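Putative uncharacterized protein gbs0355 (PDB 3OKZ) is of unknown function but, like other LytR/CpsA/Psr proteins, probably transfers lipid-linked glycopolymers to the bacterial cell wall. Local coordinates at residues D122-V127 with Q191-K196; I130-K135 with H158-E163; Q114-G119 with S214-T219. One frame throughout, in Å; residues are numbered along the deposited sequence.

Interaction 1: residues D122-V127 with Q191-K196; sequences DLVNAV and QKVLKK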
loop_
_atom_site.group_PDB
_atom_site.type_symbol
_atom_site.label_atom_id
_atom_site.label_comp_id
_atom_site.label_asym_id
_atom_site.label_seq_id
_atom_site.Cartn_x
_atom_site.Cartn_y
_atom_site.Cartn_z
ATOM N N ASP A 122 16.421 -0.483 -4.733
ATOM C CA ASP A 122 17.555 -0.109 -3.885
ATOM C C ASP A 122 17.377 -0.630 -2.460
ATOM O O ASP A 122 18.295 -1.192 -1.869
ATOM C CB ASP A 122 17.709 1.413 -3.845
ATOM C CG ASP A 122 18.252 1.973 -5.138
ATOM O OD1 ASP A 122 18.152 3.204 -5.342
ATOM O OD2 ASP A 122 18.790 1.180 -5.945
ATOM N N LEU A 123 16.179 -0.442 -1.920
ATOM C CA LEU A 123 15.870 -0.866 -0.560
ATOM C C LEU A 123 16.173 -2.343 -0.339
ATOM O O LEU A 123 16.839 -2.713 0.627
ATOM C CB LEU A 123 14.404 -0.568 -0.250
ATOM C CG LEU A 123 13.976 -0.705 1.209
ATOM C CD1 LEU A 123 14.986 -0.017 2.140
ATOM C CD2 LEU A 123 12.562 -0.120 1.346
ATOM N N VAL A 124 15.687 -3.192 -1.231
ATOM C CA VAL A 124 15.960 -4.609 -1.107
ATOM C C VAL A 124 17.473 -4.831 -1.123
ATOM O O VAL A 124 18.021 -5.476 -0.232
ATOM C CB VAL A 124 15.305 -5.402 -2.259
ATOM C CG1 VAL A 124 15.830 -6.829 -2.280
ATOM C CG2 VAL A 124 13.789 -5.388 -2.096
ATOM N N ASN A 125 18.151 -4.276 -2.121
ATOM C CA ASN A 125 19.595 -4.449 -2.228
ATOM C C ASN A 125 20.347 -3.912 -1.014
ATOM O O ASN A 125 21.356 -4.477 -0.603
ATOM C CB ASN A 125 20.131 -3.791 -3.506
ATOM C CG ASN A 125 19.816 -4.608 -4.783
ATOM O OD1 ASN A 125 19.726 -5.843 -4.751
ATOM N ND2 ASN A 125 19.683 -3.917 -5.910
ATOM N N ALA A 126 19.844 -2.837 -0.420
ATOM C CA ALA A 126 20.503 -2.249 0.739
ATOM C C ALA A 126 20.584 -3.193 1.934
ATOM O O ALA A 126 21.505 -3.085 2.735
ATOM C CB ALA A 126 19.809 -0.982 1.141
ATOM N N VAL A 127 19.624 -4.101 2.073
ATOM C CA VAL A 127 19.660 -5.036 3.191
ATOM C C VAL A 127 20.257 -6.353 2.716
ATOM O O VAL A 127 19.968 -7.425 3.262
ATOM C CB VAL A 127 18.243 -5.294 3.796
ATOM C CG1 VAL A 127 17.585 -3.984 4.134
ATOM C CG2 VAL A 127 17.376 -6.095 2.827
ATOM N N GLN A 191 7.394 -6.970 4.140
ATOM C CA GLN A 191 7.653 -7.592 5.437
ATOM C C GLN A 191 9.073 -8.088 5.589
ATOM O O GLN A 191 9.690 -7.889 6.632
ATOM C CB GLN A 191 6.697 -8.761 5.664
ATOM C CG GLN A 191 5.237 -8.353 5.702
ATOM C CD GLN A 191 4.321 -9.547 5.724
ATOM O OE1 GLN A 191 4.415 -10.396 6.610
ATOM N NE2 GLN A 191 3.428 -9.628 4.746
ATOM N N LYS A 192 9.594 -8.732 4.548
ATOM C CA LYS A 192 10.946 -9.275 4.594
ATOM C C LYS A 192 12.038 -8.211 4.659
ATOM O O LYS A 192 13.015 -8.362 5.394
ATOM C CB LYS A 192 11.176 -10.201 3.400
ATOM C CG LYS A 192 10.389 -11.514 3.500
ATOM C CD LYS A 192 10.843 -12.566 2.480
ATOM C CE LYS A 192 10.219 -13.910 2.827
ATOM N NZ LYS A 192 10.416 -14.937 1.781
ATOM N N VAL A 193 11.870 -7.139 3.890
ATOM C CA VAL A 193 12.838 -6.052 3.890
ATOM C C VAL A 193 12.859 -5.376 5.252
ATOM O O VAL A 193 13.873 -4.808 5.652
ATOM C CB VAL A 193 12.512 -5.023 2.798
ATOM C CG1 VAL A 193 13.175 -3.685 3.104
ATOM C CG2 VAL A 193 13.005 -5.548 1.472
ATOM N N LEU A 194 11.743 -5.429 5.965
ATOM C CA LEU A 194 11.710 -4.857 7.298
ATOM C C LEU A 194 12.446 -5.793 8.251
ATOM O O LEU A 194 13.306 -5.364 9.019
ATOM C CB LEU A 194 10.277 -4.683 7.757
ATOM C CG LEU A 194 9.718 -3.320 7.384
ATOM C CD1 LEU A 194 8.203 -3.387 7.373
ATOM C CD2 LEU A 194 10.247 -2.262 8.368
ATOM N N LYS A 195 12.107 -7.079 8.182
ATOM C CA LYS A 195 12.728 -8.083 9.034
ATOM C C LYS A 195 14.235 -7.942 8.921
ATOM O O LYS A 195 14.950 -7.970 9.917
ATOM C CB LYS A 195 12.315 -9.490 8.595
ATOM C CG LYS A 195 12.702 -10.582 9.584
ATOM C CD LYS A 195 12.605 -11.994 8.992
ATOM C CE LYS A 195 13.815 -12.336 8.114
ATOM N NZ LYS A 195 13.981 -11.433 6.932
ATOM N N LYS A 196 14.700 -7.788 7.685
ATOM C CA LYS A 196 16.116 -7.633 7.377
ATOM C C LYS A 196 16.641 -6.351 8.029
ATOM O O LYS A 196 17.607 -6.384 8.792
ATOM C CB LYS A 196 16.300 -7.566 5.856
ATOM C CG LYS A 196 17.498 -8.332 5.288
ATOM C CD LYS A 196 17.332 -9.825 5.410
ATOM C CE LYS A 196 18.082 -10.545 4.317
ATOM N NZ LYS A 196 19.448 -10.023 4.160
#
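Val193 points its two methyl branches at helix 117-126, between Leu123 and Val124. CG1 of Val193 lies against Leu123 CG at 3.6 Å, while its CG2 meets Val124 CG2 at 3.7 Å, the two valines crossing at about a right angle. With CG1 anti to the backbone N (chi1 160°), the branches are spread so that each serves a different neighbour on successive residues of 122-127. Three residues further along each segment, Val127 and Lys196 repeat the pairing with a polar addition. The CB and CG2 of Val127 rest on the first carbons of the lysine, whose chain then bends at chi2 and chi4 and turns NZ back to the Val127 carbonyl. Lys196 NZ lies 2.8 Å from Val127 O, with a C=O...N angle of 172°, so the ammonium meets the oxygen almost head-on. Val127 is where the chain leaves helical geometry, and a weak hydrogen bond from Lys196 NZ to Gly129 O adds a second carbonyl just past the helix. The arrangement thus pairs an apolar helix-helix seam with a lysine bonded to a carbonyl just past the helix end. Around it, Ile209 of helix 203-212 touches Leu123 and Val127, and Ile130 of strand 130-134 packs on Val193.

Interaction 2: residues I130-K135 with H158-E163; sequences ITVTNK and HKINGE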
loop_
_atom_site.group_PDB
_atom_site.type_symbol
_atom_site.label_atom_id
_atom_site.label_comp_id
_atom_site.label_asym_id
_atom_site.label_seq_id
_atom_site.Cartn_x
_atom_site.Cartn_y
_atom_site.Cartn_z
ATOM N N ILE A 130 16.905 -10.286 -0.459
ATOM C CA ILE A 130 16.007 -11.143 0.315
ATOM C C ILE A 130 15.800 -12.488 -0.362
ATOM O O ILE A 130 16.097 -12.657 -1.563
ATOM C CB ILE A 130 14.633 -10.524 0.498
ATOM C CG1 ILE A 130 13.940 -10.406 -0.862
ATOM C CG2 ILE A 130 14.756 -9.180 1.202
ATOM C CD1 ILE A 130 12.526 -9.880 -0.768
ATOM N N THR A 131 15.262 -13.424 0.424
ATOM C CA THR A 131 14.992 -14.794 -0.001
ATOM C C THR A 131 13.503 -15.085 -0.158
ATOM O O THR A 131 12.752 -14.972 0.806
ATOM C CB THR A 131 15.587 -15.782 1.034
ATOM O OG1 THR A 131 17.013 -15.760 0.933
ATOM C CG2 THR A 131 15.093 -17.201 0.809
ATOM N N VAL A 132 13.082 -15.453 -1.373
ATOM C CA VAL A 132 11.682 -15.798 -1.639
ATOM C C VAL A 132 11.582 -17.126 -2.370
ATOM O O VAL A 132 12.523 -17.547 -3.039
ATOM C CB VAL A 132 10.950 -14.753 -2.516
ATOM C CG1 VAL A 132 10.803 -13.442 -1.757
ATOM C CG2 VAL A 132 11.681 -14.579 -3.846
ATOM N N THR A 133 10.419 -17.762 -2.257
ATOM C CA THR A 133 10.167 -19.058 -2.890
ATOM C C THR A 133 9.136 -18.959 -4.022
ATOM O O THR A 133 8.002 -18.528 -3.804
ATOM C CB THR A 133 9.649 -20.085 -1.845
ATOM O OG1 THR A 133 10.572 -20.171 -0.749
ATOM C CG2 THR A 133 9.477 -21.451 -2.482
ATOM N N ASN A 134 9.537 -19.362 -5.226
ATOM C CA ASN A 134 8.649 -19.321 -6.386
ATOM C C ASN A 134 7.881 -20.627 -6.467
ATOM O O ASN A 134 8.369 -21.611 -7.009
ATOM C CB ASN A 134 9.457 -19.112 -7.667
ATOM C CG ASN A 134 8.628 -19.326 -8.916
ATOM O OD1 ASN A 134 7.464 -18.930 -8.975
ATOM N ND2 ASN A 134 9.225 -19.942 -9.927
ATOM N N LYS A 135 6.671 -20.624 -5.929
ATOM C CA LYS A 135 5.852 -21.829 -5.896
ATOM C C LYS A 135 5.498 -22.370 -7.273
ATOM O O LYS A 135 5.021 -23.495 -7.388
ATOM C CB LYS A 135 4.573 -21.574 -5.090
ATOM C CG LYS A 135 3.753 -20.414 -5.632
ATOM C CD LYS A 135 2.421 -20.229 -4.919
ATOM C CE LYS A 135 1.637 -19.097 -5.574
ATOM N NZ LYS A 135 0.286 -18.904 -4.981
ATOM N N HIS A 158 15.329 -18.771 -3.461
ATOM C CA HIS A 158 16.540 -18.062 -3.847
ATOM C C HIS A 158 16.618 -16.713 -3.158
ATOM O O HIS A 158 15.595 -16.130 -2.776
ATOM C CB HIS A 158 16.583 -17.778 -5.348
ATOM C CG HIS A 158 16.231 -18.944 -6.210
ATOM N ND1 HIS A 158 14.951 -19.445 -6.292
ATOM C CD2 HIS A 158 16.985 -19.692 -7.044
ATOM C CE1 HIS A 158 14.931 -20.452 -7.144
ATOM N NE2 HIS A 158 16.153 -20.623 -7.614
ATOM N N LYS A 159 17.844 -16.227 -2.999
ATOM C CA LYS A 159 18.050 -14.913 -2.432
ATOM C C LYS A 159 18.052 -14.049 -3.685
ATOM O O LYS A 159 18.937 -14.176 -4.531
ATOM C CB LYS A 159 19.407 -14.807 -1.727
ATOM C CG LYS A 159 19.877 -13.348 -1.553
ATOM C CD LYS A 159 21.197 -13.241 -0.810
ATOM C CE LYS A 159 21.035 -13.640 0.645
ATOM N NZ LYS A 159 20.040 -12.768 1.325
ATOM N N ILE A 160 17.054 -13.194 -3.828
ATOM C CA ILE A 160 17.013 -12.363 -5.009
ATOM C C ILE A 160 17.488 -10.941 -4.706
ATOM O O ILE A 160 17.710 -10.591 -3.546
ATOM C CB ILE A 160 15.593 -12.331 -5.590
ATOM C CG1 ILE A 160 14.615 -11.806 -4.546
ATOM C CG2 ILE A 160 15.185 -13.734 -6.035
ATOM C CD1 ILE A 160 13.218 -11.594 -5.084
ATOM N N ASN A 161 17.667 -10.134 -5.751
ATOM C CA ASN A 161 18.091 -8.750 -5.587
ATOM C C ASN A 161 16.903 -7.801 -5.786
ATOM O O ASN A 161 15.763 -8.232 -5.962
ATOM C CB ASN A 161 19.189 -8.387 -6.593
ATOM C CG ASN A 161 18.693 -8.392 -8.037
ATOM O OD1 ASN A 161 18.723 -9.417 -8.708
ATOM N ND2 ASN A 161 18.227 -7.242 -8.510
ATOM N N GLY A 162 17.192 -6.506 -5.744
ATOM C CA GLY A 162 16.167 -5.497 -5.932
ATOM C C GLY A 162 15.415 -5.673 -7.232
ATOM O O GLY A 162 14.198 -5.782 -7.224
ATOM N N GLU A 163 16.144 -5.720 -8.342
ATOM C CA GLU A 163 15.555 -5.884 -9.677
ATOM C C GLU A 163 14.609 -7.090 -9.724
ATOM O O GLU A 163 13.479 -6.990 -10.197
ATOM C CB GLU A 163 16.670 -6.054 -10.717
ATOM C CG GLU A 163 16.585 -5.146 -11.948
ATOM C CD GLU A 163 16.737 -3.657 -11.636
ATOM O OE1 GLU A 163 15.711 -2.941 -11.588
ATOM O OE2 GLU A 163 17.886 -3.197 -11.448
HETATM O O HOH W 1 17.923 -13.406 2.916
#
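Lys159 NZ is held by two oxygens, one of which carries the link to Thr131. It donates to a water at 2.7 Å (Lys159 NZ to water O) that also lies 3.2 Å from Thr131 OG1; the second oxygen is Gly128 O, just before strand 130-134. Bends at chi3 and chi4 curl the lysine back toward this site, and Thr131 keeps OG1 beside its own backbone N (chi1 -71°), over the CA and CB of Lys159. These two residues form the non-hydrogen-bonded pair of a two-stranded antiparallel sheet, separate from the large sheet of the protein and joined by a long connection rather than a tight turn. The short strand segments are strongly twisted, with 128° between their directions. On either side of the central pair lies a hydrogen-bonded one. Val132 N donates to His158 O at 3.0 Å and His158 N returns to Val132 O at 3.1 Å; at the other end Ile130 and Ile160 are likewise joined by a reciprocal pair of N-H...O bonds. The face bearing Ile130, Val132 and Ile160 is largely apolar, though His158 also lies on it: Ile160 CD1 touches Val132 CG2 at 3.6 Å, their side chains crossing at about a right angle, and Ile130 CG1 lies 4.0 Å from Ile160 CG1. Val189 and Val193 of helix 178-200 cover Ile130, and Ala165 touches Ile160.

Interaction 3: residues Q114-G119 with S214-T219; sequences QINMQG and SNNMQT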
loop_
_atom_site.group_PDB
_atom_site.type_symbol
_atom_site.label_atom_id
_atom_site.label_comp_id
_atom_site.label_asym_id
_atom_site.label_seq_id
_atom_site.Cartn_x
_atom_site.Cartn_y
_atom_site.Cartn_z
ATOM N N GLN A 114 5.627 7.307 0.295
ATOM C CA GLN A 114 5.647 6.833 -1.077
ATOM C C GLN A 114 7.074 6.590 -1.511
ATOM O O GLN A 114 7.972 7.363 -1.173
ATOM C CB GLN A 114 4.951 7.831 -2.008
ATOM C CG GLN A 114 5.633 9.176 -2.192
ATOM C CD GLN A 114 4.710 10.163 -2.890
ATOM O OE1 GLN A 114 3.809 9.772 -3.635
ATOM N NE2 GLN A 114 4.934 11.445 -2.658
ATOM N N ILE A 115 7.267 5.486 -2.227
ATOM C CA ILE A 115 8.576 5.086 -2.732
ATOM C C ILE A 115 8.431 4.619 -4.179
ATOM O O ILE A 115 7.525 3.846 -4.498
ATOM C CB ILE A 115 9.160 3.938 -1.882
ATOM C CG1 ILE A 115 9.151 4.352 -0.405
ATOM C CG2 ILE A 115 10.587 3.621 -2.329
ATOM C CD1 ILE A 115 9.923 3.426 0.524
ATOM N N ASN A 116 9.303 5.097 -5.060
ATOM C CA ASN A 116 9.222 4.694 -6.461
ATOM C C ASN A 116 9.908 3.357 -6.651
ATOM O O ASN A 116 10.515 2.821 -5.721
ATOM C CB ASN A 116 9.852 5.739 -7.387
ATOM C CG ASN A 116 11.301 5.979 -7.084
ATOM O OD1 ASN A 116 12.088 5.044 -6.994
ATOM N ND2 ASN A 116 11.668 7.239 -6.928
HETATM N N MSE A 117 9.838 2.830 -7.865
HETATM C CA MSE A 117 10.413 1.526 -8.140
HETATM C C MSE A 117 11.899 1.394 -7.871
HETATM O O MSE A 117 12.354 0.330 -7.462
HETATM C CB MSE A 117 10.075 1.106 -9.569
HETATM C CG MSE A 117 8.567 1.105 -9.850
HETATM SE SE MSE A 117 7.538 -0.030 -8.646
HETATM C CE MSE A 117 6.808 1.322 -7.475
ATOM N N GLN A 118 12.655 2.465 -8.085
ATOM C CA GLN A 118 14.089 2.408 -7.835
ATOM C C GLN A 118 14.256 2.219 -6.348
ATOM O O GLN A 118 15.059 1.403 -5.900
ATOM C CB GLN A 118 14.788 3.702 -8.248
ATOM C CG GLN A 118 16.307 3.610 -8.166
ATOM C CD GLN A 118 16.900 2.702 -9.236
ATOM O OE1 GLN A 118 16.815 3.006 -10.431
ATOM N NE2 GLN A 118 17.497 1.579 -8.816
ATOM N N GLY A 119 13.473 2.982 -5.594
ATOM C CA GLY A 119 13.515 2.918 -4.148
ATOM C C GLY A 119 13.322 1.510 -3.639
ATOM O O GLY A 119 14.058 1.065 -2.767
ATOM N N SER A 214 16.632 7.509 0.253
ATOM C CA SER A 214 16.338 8.929 0.432
ATOM C C SER A 214 15.865 9.705 -0.813
ATOM O O SER A 214 14.812 10.345 -0.784
ATOM C CB SER A 214 17.572 9.609 1.037
ATOM O OG SER A 214 17.377 10.995 1.223
ATOM N N ASN A 215 16.628 9.656 -1.902
ATOM C CA ASN A 215 16.233 10.387 -3.108
ATOM C C ASN A 215 15.028 9.824 -3.857
ATOM O O ASN A 215 14.519 10.478 -4.768
ATOM C CB ASN A 215 17.396 10.484 -4.100
ATOM C CG ASN A 215 18.438 11.503 -3.689
ATOM O OD1 ASN A 215 19.261 11.247 -2.808
ATOM N ND2 ASN A 215 18.402 12.671 -4.322
ATOM N N ASN A 216 14.560 8.634 -3.483
ATOM C CA ASN A 216 13.443 8.038 -4.199
ATOM C C ASN A 216 12.270 7.638 -3.367
ATOM O O ASN A 216 11.609 6.639 -3.669
ATOM C CB ASN A 216 13.904 6.827 -5.010
ATOM C CG ASN A 216 14.800 7.216 -6.163
ATOM O OD1 ASN A 216 15.983 7.470 -5.983
ATOM N ND2 ASN A 216 14.232 7.285 -7.350
HETATM N N MSE A 217 12.019 8.411 -2.315
HETATM C CA MSE A 217 10.890 8.168 -1.426
HETATM C C MSE A 217 10.587 9.484 -0.739
HETATM O O MSE A 217 11.498 10.191 -0.315
HETATM C CB MSE A 217 11.220 7.074 -0.405
HETATM C CG MSE A 217 12.026 7.518 0.801
HETATM SE SE MSE A 217 10.953 7.682 2.414
HETATM C CE MSE A 217 11.090 9.597 2.657
ATOM N N GLN A 218 9.303 9.818 -0.662
ATOM C CA GLN A 218 8.852 11.065 -0.050
ATOM C C GLN A 218 7.837 10.767 1.058
ATOM O O GLN A 218 6.829 10.096 0.832
ATOM C CB GLN A 218 8.234 11.968 -1.126
ATOM C CG GLN A 218 7.994 13.411 -0.708
ATOM C CD GLN A 218 6.567 13.675 -0.246
ATOM O OE1 GLN A 218 6.220 14.801 0.126
ATOM N NE2 GLN A 218 5.731 12.640 -0.271
ATOM N N THR A 219 8.114 11.261 2.260
ATOM C CA THR A 219 7.224 11.019 3.384
ATOM C C THR A 219 6.592 12.252 4.009
ATOM O O THR A 219 7.101 13.368 3.911
ATOM C CB THR A 219 7.927 10.244 4.513
ATOM O OG1 THR A 219 7.059 10.188 5.646
ATOM C CG2 THR A 219 9.226 10.924 4.918
#
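Gln114 and Gln218 form a hydrogen-bonded antiparallel pair at the margin of the seven-stranded mixed sheet, where the short strand 217-219 is outermost and borders strand 111-116. Gln218 N reaches Gln114 O at 2.8 Å, and Gln114 N returns to Gln218 O at 3.1 Å. A third bond follows: Asn116 N donates to Asn216 O at 3.1 Å. Between them Ile115 and Met217, a selenomethionine in this crystal, make the non-hydrogen-bonded pair, and Ile115 CG1 packs on Met217 CB at 3.4 Å.

The closely fitted part lies on the side of Gln114 and Gln218. The chain of Gln114 runs past the carbonyl and CB of Gln218, and its OE1 is hydrogen-bonded to Tyr89 OH, which helps to set the turn of the amide. Trp38 touches Gln114, Asn116 and Gln218 alike. Nearby, the Asn116 amide stands nearly perpendicular to that of Asn216, 82° between the planes, though the close approach of the two amides is doubtful in its detail.

The other parts are looser. Beyond CB, the bent chain of Met217 leads away from Ile115, contributing little but its first carbon. Gln118, exposed to solvent, gives Asn216 only its CB; the rest of the chain bends off so that NE2 bonds Asp122 OD2 further along the helix.

Strand 111-116 passes directly into helix 117-126, and Asn116 is the N-cap. With CG placed between the backbone N and the carbonyl carbon (chi1 60°), its amide folds over the first turn, where Asn116 OD1 accepts a weak bond from Gln118 N and a straighter one from Gly119 N at 2.9 Å, with 164° at the hydrogen.

The three contacts are nested along the chain, interaction 2 inside the loop closed by interaction 1, and interaction 1 inside that of interaction 3. Helix 117-126 is the common thread: its first turn belongs to interaction 3, at the edge of the seven-stranded sheet, and its last to interaction 1, about 14 Å away between centres, before the chain enters strand 130-134 of interaction 2. Interactions 1 and 2 lie about 11 Å apart between centres and touch, with probable hydrogen bonds from Lys192 NZ to Thr131 O and from Gly162 N to Asn125 OD1. Interactions 2 and 3, with centres about 21 Å apart, do not touch. Together they tie the small two-stranded sheet, through the helices, to the main sheet of the LytR/CpsA/Psr domain.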